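Local coordinates for Lmo0131 protein (Listeria monocytogenes, PDB 4Q6J) that is of unknown function but, as an EAL-domain protein with a TIM-barrel fold, possibly hydrolyses cyclic di-GMP, at residues B[206-211]-B[228-233]; B[151-156]-B[174-179]; B[24-29]-B[235-240]. All blocks are in the same frame, centred on the assembly; numbering follows the deposited sequence.

Interaction 1. Residues B[206-211]-B[228-233]; sequences GGKVVT and VDYFQG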
# COMPACT_ATOMS: atom_id res chain seq x y z
N GLY B 206 16.55 -8.28 24.71
CA GLY B 206 17.96 -8.57 24.62
C GLY B 206 18.60 -8.01 23.35
O GLY B 206 19.57 -8.57 22.84
N GLY B 207 18.06 -6.91 22.85
CA GLY B 207 18.65 -6.24 21.70
C GLY B 207 19.13 -4.86 22.09
O GLY B 207 19.18 -4.51 23.29
N LYS B 208 19.49 -4.07 21.07
CA LYS B 208 19.93 -2.70 21.25
C LYS B 208 19.23 -1.81 20.23
O LYS B 208 18.70 -2.29 19.25
CB LYS B 208 21.43 -2.62 21.09
CG LYS B 208 22.11 -3.47 22.15
CD LYS B 208 23.55 -3.21 22.34
CE LYS B 208 24.03 -3.93 23.57
NZ LYS B 208 25.47 -3.75 23.68
N VAL B 209 19.25 -0.51 20.48
CA VAL B 209 18.55 0.44 19.63
C VAL B 209 19.54 1.42 19.01
O VAL B 209 20.42 1.90 19.72
CB VAL B 209 17.58 1.27 20.50
CG1 VAL B 209 16.96 2.38 19.71
CG2 VAL B 209 16.50 0.38 21.06
N VAL B 210 19.38 1.73 17.73
CA VAL B 210 20.14 2.82 17.10
C VAL B 210 19.14 3.91 16.74
O VAL B 210 18.16 3.61 16.08
CB VAL B 210 20.83 2.42 15.75
CG1 VAL B 210 21.51 3.65 15.15
CG2 VAL B 210 21.84 1.31 15.92
N THR B 211 19.36 5.14 17.18
CA THR B 211 18.48 6.22 16.74
C THR B 211 19.20 7.02 15.64
O THR B 211 20.23 7.59 15.90
CB THR B 211 18.07 7.15 17.91
OG1 THR B 211 19.24 7.57 18.62
CG2 THR B 211 17.16 6.43 18.86
N VAL B 228 19.20 4.82 24.99
CA VAL B 228 19.48 4.47 23.60
C VAL B 228 20.94 4.03 23.54
O VAL B 228 21.80 4.67 24.13
CB VAL B 228 19.24 5.66 22.65
CG1 VAL B 228 19.63 5.28 21.26
CG2 VAL B 228 17.77 6.07 22.68
N ASP B 229 21.23 2.95 22.83
CA ASP B 229 22.59 2.44 22.81
C ASP B 229 23.54 3.16 21.82
O ASP B 229 24.70 3.33 22.11
CB ASP B 229 22.57 0.97 22.43
CG ASP B 229 21.71 0.17 23.35
OD1 ASP B 229 22.26 -0.29 24.35
OD2 ASP B 229 20.49 -0.01 23.07
N TYR B 230 23.03 3.54 20.64
CA TYR B 230 23.86 4.03 19.55
C TYR B 230 23.20 5.17 18.85
O TYR B 230 21.98 5.22 18.76
CB TYR B 230 24.12 2.96 18.49
CG TYR B 230 24.67 1.67 19.05
CD1 TYR B 230 25.97 1.59 19.53
CD2 TYR B 230 23.90 0.52 19.09
CE1 TYR B 230 26.47 0.42 20.05
CE2 TYR B 230 24.40 -0.67 19.59
CZ TYR B 230 25.69 -0.71 20.07
OH TYR B 230 26.18 -1.88 20.56
N PHE B 231 24.02 6.08 18.32
CA PHE B 231 23.53 7.25 17.60
C PHE B 231 24.05 7.28 16.16
O PHE B 231 25.16 6.84 15.88
CB PHE B 231 24.02 8.54 18.28
CG PHE B 231 23.58 8.72 19.72
CD1 PHE B 231 22.29 8.38 20.12
CD2 PHE B 231 24.46 9.22 20.66
CE1 PHE B 231 21.89 8.57 21.43
CE2 PHE B 231 24.06 9.39 21.97
CZ PHE B 231 22.78 9.06 22.35
N GLN B 232 23.26 7.88 15.29
CA GLN B 232 23.64 8.13 13.93
C GLN B 232 22.94 9.44 13.49
O GLN B 232 21.80 9.68 13.81
CB GLN B 232 23.19 6.93 13.09
CG GLN B 232 23.54 6.95 11.66
CD GLN B 232 23.06 5.70 10.99
OE1 GLN B 232 22.77 4.71 11.63
NE2 GLN B 232 22.98 5.73 9.69
N GLY B 233 23.64 10.30 12.78
CA GLY B 233 23.00 11.47 12.25
C GLY B 233 24.00 12.56 11.97
O GLY B 233 25.17 12.41 12.30
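Val209 N donates to Asp229 OD2 at 2.9 Å, with a fairly straight N-H...O angle of 162°. The donor meets the anti side of the carboxylate, 30° out of its plane. OD2 is also hydrogen-bonded to His203, so two partners grip one oxygen. Parallel backbone bonding follows. Tyr230 N reaches Val209 O at 3.2 Å. Thr211 N bonds to Tyr230 O, and Gln232 N to Thr211 O. Asp229 N adds a weak bond to Val209 O.

The Lys208 chain crosses the Asp229 side chain at about a right angle. Lys208 CG is anti to the carbonyl carbon (chi1 -61°), and the chain runs on extended past the tyrosine ring. Lys208 CD lies 3.4 Å from Tyr230 OH. Lys208 NZ and Asp229 OD1 stay 4.8 Å apart, too far for a salt bridge.

Val210 and Tyr230 share one face of the sheet, where Val210 CG2 packs on Tyr230 CB. On the face of Thr211 and Phe231, the Thr211 side chain also meets that of Val228, from the loop before the strand, tip to tip. Thr211 OG1 sits at the edge of the Phe231 ring, in its plane, 3.5 Å from Phe231 CD1.

The contact pairs the two strands of a beta-alpha-beta unit whose helix is 217-225. Through Val209 N and His203, Asp229 OD2 ties the start of strand 208-211 to helix 189-204 and to the loop before strand 230-231. The Thr211 hydroxyl, by contrast, is buried without a polar partner in the model.

Interaction 2. Residues B[151-156]-B[174-179]; sequences KVSMDD and IVKTDM. With EDO (1,2-ethanediol), chain Q.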
# COMPACT_ATOMS: atom_id res chain seq x y z
N LYS B 151 25.02 -10.15 12.46
CA LYS B 151 23.91 -9.48 13.16
C LYS B 151 22.78 -9.05 12.21
O LYS B 151 22.98 -8.94 10.99
CB LYS B 151 24.44 -8.30 13.95
CG LYS B 151 25.50 -8.68 14.89
CD LYS B 151 24.92 -9.30 16.13
CE LYS B 151 26.00 -9.62 17.17
NZ LYS B 151 25.42 -10.14 18.46
N VAL B 152 21.60 -8.82 12.78
CA VAL B 152 20.40 -8.46 12.02
C VAL B 152 19.68 -7.25 12.65
O VAL B 152 19.35 -7.25 13.83
CB VAL B 152 19.42 -9.64 11.95
CG1 VAL B 152 18.09 -9.21 11.33
CG2 VAL B 152 20.04 -10.78 11.15
N SER B 153 19.47 -6.21 11.86
CA SER B 153 18.72 -5.06 12.33
C SER B 153 17.53 -4.81 11.43
O SER B 153 17.38 -5.43 10.40
CB SER B 153 19.60 -3.82 12.39
OG SER B 153 20.09 -3.51 11.12
N MSE B 154 16.66 -3.88 11.82
CA MSE B 154 15.51 -3.51 10.99
C MSE B 154 15.39 -2.01 11.03
O MSE B 154 15.59 -1.38 12.07
CB MSE B 154 14.22 -4.19 11.48
CG MSE B 154 13.80 -3.80 12.87
SE MSE B 154 12.16 -4.66 13.55
CE MSE B 154 10.88 -3.72 12.36
N ASP B 155 15.06 -1.42 9.89
CA ASP B 155 14.96 0.04 9.80
C ASP B 155 13.56 0.55 10.13
O ASP B 155 12.64 -0.25 10.33
CB ASP B 155 15.36 0.50 8.40
CG ASP B 155 14.24 0.38 7.41
OD1 ASP B 155 13.32 -0.44 7.65
OD2 ASP B 155 14.27 1.10 6.38
N ASP B 156 13.41 1.87 10.17
CA ASP B 156 12.09 2.53 10.12
C ASP B 156 11.15 2.05 11.22
O ASP B 156 9.97 1.93 10.98
CB ASP B 156 11.39 2.25 8.77
CG ASP B 156 11.84 3.17 7.63
OD1 ASP B 156 12.87 3.87 7.74
OD2 ASP B 156 11.13 3.20 6.59
N ILE B 174 19.11 -5.54 16.44
CA ILE B 174 19.16 -4.09 16.56
C ILE B 174 17.92 -3.45 15.91
O ILE B 174 17.55 -3.76 14.78
CB ILE B 174 20.44 -3.50 15.91
CG1 ILE B 174 21.69 -3.94 16.67
CG2 ILE B 174 20.38 -1.99 15.81
CD1 ILE B 174 22.71 -4.55 15.77
N VAL B 175 17.27 -2.58 16.68
CA VAL B 175 16.16 -1.79 16.18
C VAL B 175 16.66 -0.40 15.85
O VAL B 175 17.25 0.26 16.70
CB VAL B 175 15.05 -1.68 17.24
CG1 VAL B 175 14.11 -0.52 16.93
CG2 VAL B 175 14.31 -3.03 17.36
N LYS B 176 16.41 0.03 14.62
CA LYS B 176 16.78 1.36 14.18
C LYS B 176 15.51 2.20 14.03
O LYS B 176 14.46 1.73 13.57
CB LYS B 176 17.57 1.28 12.87
CG LYS B 176 18.69 0.26 12.99
CD LYS B 176 19.78 0.42 11.96
CE LYS B 176 20.58 1.70 12.15
NZ LYS B 176 21.22 2.10 10.87
N THR B 177 15.61 3.45 14.45
CA THR B 177 14.49 4.38 14.36
C THR B 177 14.85 5.53 13.46
O THR B 177 16.00 5.93 13.39
CB THR B 177 14.15 4.91 15.74
OG1 THR B 177 15.31 5.55 16.29
CG2 THR B 177 13.73 3.75 16.64
N ASP B 178 13.88 6.06 12.74
CA ASP B 178 14.24 7.09 11.79
C ASP B 178 14.07 8.47 12.41
O ASP B 178 13.71 8.61 13.58
CB ASP B 178 13.54 6.90 10.44
CG ASP B 178 12.09 7.23 10.46
OD1 ASP B 178 11.76 8.42 10.29
OD2 ASP B 178 11.28 6.30 10.61
N MSE B 179 14.36 9.50 11.64
CA MSE B 179 14.56 10.82 12.17
C MSE B 179 13.34 11.38 12.88
O MSE B 179 13.49 12.07 13.87
CB MSE B 179 15.10 11.74 11.08
CG MSE B 179 14.03 12.54 10.37
SE MSE B 179 13.88 14.29 11.23
CE MSE B 179 14.32 15.16 9.52
C1 EDO Q . 14.09 2.49 2.05
O1 EDO Q . 15.16 2.45 3.00
C2 EDO Q . 12.78 2.81 2.74
O2 EDO Q . 12.41 1.72 3.58
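Strands 151-154 and 174-177 are parallel neighbours in the barrel sheet, joined by helix 163-169 as a beta-alpha-beta unit. Ser153 pairs with Ile174, and Met154, present as selenomethionine, with Val175. The short strand axes approach to 4.9 Å and cross at -29°.

Three backbone bonds hold the register. Ile174 N donates to Val152 O at 3.1 Å, Met154 N to Ile174 O at 3.1 Å, and Lys176 N to Met154 O at 3.0 Å. Ile174 O also takes a CA-H...O contact from Ser153.

On the face of Ser153 and Ile174, the two CB atoms lie 3.6 Å apart. Ser153 OG is held by Glu123. The Lys176 side chain passes close to Met154 O, with Lys176 CB 3.4 Å from it. A bend at chi3 (67°) then turns the chain. A salt bridge to Glu212 and a hydrogen bond to Gln232 OE1 give NZ of this buried lysine two partners.

Past the paired strands, two acidic groups face each other. Asp156 OD1 and Asp178 OD2 are 4.1 Å apart, with the carboxylate planes turned 62° from each other. A 1,2-ethanediol, probably from the crystallisation liquor, makes a weak bond to Asp155 OD2. Asp155, Asp156 and Asp178 follow the C-terminal ends of their parallel strands. Active sites of TIM barrels lie at that end, so this is probably the pocket side.

Strand 122-127 flanks 151-154, and strand 208-211 flanks 174-177. Met154 and Val175 pack on helix 163-169.

Interaction 3. Residues B[24-29]-B[235-240]; sequences YQPKVD and YFSRPL. With EDO (1,2-ethanediol), chain N; EDO (1,2-ethanediol), chain R; EDO (1,2-ethanediol), chain L.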
# COMPACT_ATOMS: atom_id res chain seq x y z
N TYR B 24 29.34 5.49 3.76
CA TYR B 24 29.30 4.98 5.14
C TYR B 24 28.91 6.08 6.11
O TYR B 24 29.49 7.16 6.08
CB TYR B 24 30.68 4.46 5.55
CG TYR B 24 31.16 3.36 4.66
CD1 TYR B 24 30.66 2.07 4.80
CD2 TYR B 24 32.08 3.60 3.66
CE1 TYR B 24 31.07 1.05 3.98
CE2 TYR B 24 32.51 2.58 2.82
CZ TYR B 24 31.99 1.31 2.99
OH TYR B 24 32.39 0.29 2.18
N GLN B 25 27.95 5.81 6.99
CA GLN B 25 27.61 6.80 8.01
C GLN B 25 27.95 6.24 9.41
O GLN B 25 27.46 5.18 9.79
CB GLN B 25 26.14 7.23 7.91
CG GLN B 25 25.88 8.42 8.83
CD GLN B 25 24.46 8.97 8.82
OE1 GLN B 25 23.49 8.22 8.71
NE2 GLN B 25 24.33 10.29 8.95
N PRO B 26 28.83 6.95 10.19
CA PRO B 26 29.21 6.38 11.48
C PRO B 26 28.02 6.19 12.44
O PRO B 26 27.07 6.97 12.45
CB PRO B 26 30.17 7.42 12.08
CG PRO B 26 30.55 8.26 11.00
CD PRO B 26 29.47 8.25 9.98
N LYS B 27 28.11 5.12 13.23
CA LYS B 27 27.25 4.93 14.38
C LYS B 27 28.16 5.01 15.60
O LYS B 27 29.24 4.41 15.62
CB LYS B 27 26.53 3.58 14.30
CG LYS B 27 25.44 3.59 13.26
CD LYS B 27 24.89 2.22 13.09
CE LYS B 27 25.96 1.27 12.63
NZ LYS B 27 25.38 -0.08 12.43
N VAL B 28 27.71 5.75 16.61
CA VAL B 28 28.51 6.09 17.77
C VAL B 28 27.86 5.48 19.01
O VAL B 28 26.65 5.51 19.15
CB VAL B 28 28.58 7.64 17.90
CG1 VAL B 28 29.03 8.05 19.22
CG2 VAL B 28 29.47 8.24 16.80
N ASP B 29 28.67 4.94 19.90
CA ASP B 29 28.16 4.49 21.19
C ASP B 29 27.62 5.69 22.02
O ASP B 29 28.30 6.70 22.13
CB ASP B 29 29.28 3.77 21.94
CG ASP B 29 28.80 3.09 23.22
OD1 ASP B 29 28.77 3.75 24.27
OD2 ASP B 29 28.46 1.89 23.17
N TYR B 235 24.85 15.23 13.33
CA TYR B 235 25.60 15.77 14.47
C TYR B 235 26.98 15.13 14.60
O TYR B 235 27.94 15.75 15.10
CB TYR B 235 24.81 15.58 15.77
CG TYR B 235 25.48 16.20 16.98
CD1 TYR B 235 25.48 17.57 17.17
CD2 TYR B 235 26.09 15.41 17.95
CE1 TYR B 235 26.09 18.15 18.27
CE2 TYR B 235 26.71 15.97 19.06
CZ TYR B 235 26.71 17.35 19.21
OH TYR B 235 27.32 17.95 20.31
N PHE B 236 27.07 13.90 14.14
CA PHE B 236 28.33 13.19 14.13
C PHE B 236 28.92 13.25 12.73
O PHE B 236 29.99 13.84 12.54
CB PHE B 236 28.11 11.78 14.66
CG PHE B 236 27.59 11.77 16.06
CD1 PHE B 236 28.44 12.05 17.12
CD2 PHE B 236 26.24 11.59 16.32
CE1 PHE B 236 27.96 12.08 18.42
CE2 PHE B 236 25.75 11.63 17.63
CZ PHE B 236 26.62 11.87 18.68
N SER B 237 28.21 12.69 11.75
CA SER B 237 28.67 12.76 10.36
C SER B 237 27.61 12.35 9.32
O SER B 237 26.96 11.32 9.48
CB SER B 237 29.93 11.88 10.17
OG SER B 237 30.50 12.05 8.88
N ARG B 238 27.45 13.16 8.27
CA ARG B 238 26.75 12.71 7.08
C ARG B 238 27.42 11.44 6.53
O ARG B 238 28.56 11.13 6.90
CB ARG B 238 26.82 13.81 6.03
CG ARG B 238 28.24 14.20 5.66
CD ARG B 238 28.28 15.58 5.01
NE ARG B 238 28.67 15.49 3.60
CZ ARG B 238 29.89 15.75 3.14
NH1 ARG B 238 30.85 16.12 3.96
NH2 ARG B 238 30.15 15.63 1.84
N PRO B 239 26.74 10.71 5.64
CA PRO B 239 27.44 9.59 5.00
C PRO B 239 28.58 10.08 4.07
O PRO B 239 28.43 11.10 3.41
CB PRO B 239 26.32 8.92 4.20
CG PRO B 239 25.07 9.35 4.90
CD PRO B 239 25.32 10.75 5.27
N LEU B 240 29.70 9.36 4.06
CA LEU B 240 30.90 9.78 3.32
C LEU B 240 31.57 8.58 2.67
O LEU B 240 31.41 7.45 3.15
CB LEU B 240 31.92 10.40 4.26
CG LEU B 240 31.57 11.70 4.94
CD1 LEU B 240 32.58 11.93 6.03
CD2 LEU B 240 31.56 12.83 3.92
C1 EDO N . 24.15 -1.33 15.88
O1 EDO N . 23.74 -1.26 14.51
C2 EDO N . 25.53 -0.73 16.08
O2 EDO N . 25.50 0.69 15.87
C1 EDO R . 28.17 16.29 9.31
O1 EDO R . 28.74 16.18 8.01
C2 EDO R . 29.02 17.29 10.06
O2 EDO R . 28.58 17.42 11.42
C1 EDO L . 20.47 13.39 9.31
O1 EDO L . 20.82 13.56 10.68
C2 EDO L . 20.81 12.00 8.82
O2 EDO L . 22.22 11.78 8.84
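Gln25 reaches across to the 235-240 loop with its amide. Its CG is anti to the backbone N (chi1 -171°) and the chain continues extended, which carries NE2 to Ser237 O. That bond is 2.9 Å long with an N-H...O angle of 157°. The carbonyl oxygen lies in the amide plane of Gln25. NE2 also donates to a 1,2-ethanediol, and OE1 is taken by Gln232. Both ends of the amide are therefore engaged, which fixes its rotation.

Pro239 lies against the same glutamine. Its CG is 3.8 Å from Gln25 CB, and its CD approaches NE2. Next along the strand, the Pro26 ring packs by its CD against Ser237 CB at 3.7 Å. Ser237 OG is turned to its own chain and donates to Arg238 O, on a lone pair in the carbonyl plane. Farther on, Val28 CG2 stands over one face of the Phe236 ring, 4.0 Å from Phe236 CD1.

At the other end, Tyr24 and Leu240 form a single antiparallel hydrogen-bonded pair. Tyr24 N donates to Leu240 O at 2.9 Å, and Leu240 N to Tyr24 O at 3.0 Å. The loop after the last strand thus runs antiparallel along the first, 165° apart end to end, and leads into helix 242-248.

Arg238 makes a salt bridge with Asp5 of the second subunit. Strand 20-29 also pairs with strands 35-45 and 230-231. Helix 242-248 packs on Tyr24, Pro26, Ser237 and Leu240, and helix 66-83 touches Tyr24.

How the interactions relate
All three interactions reach the same barrel sheet. Interactions 1 and 2 are about 8 Å apart between centres and come in series along the chain, 2 first. Each is a parallel strand pair from a beta-alpha-beta unit, and strands 174-177 and 208-211 join them. Interaction 3 closes a loop of some 200 residues that encloses both. Its centre is about 13 Å from that of interaction 1 and about 15 Å from that of interaction 2. Strands 20-29 and 230-231 pair antiparallel, with a probable bond from Phe231 N to Val28 O. This pairing of the first strand with the last closes the curled sheet.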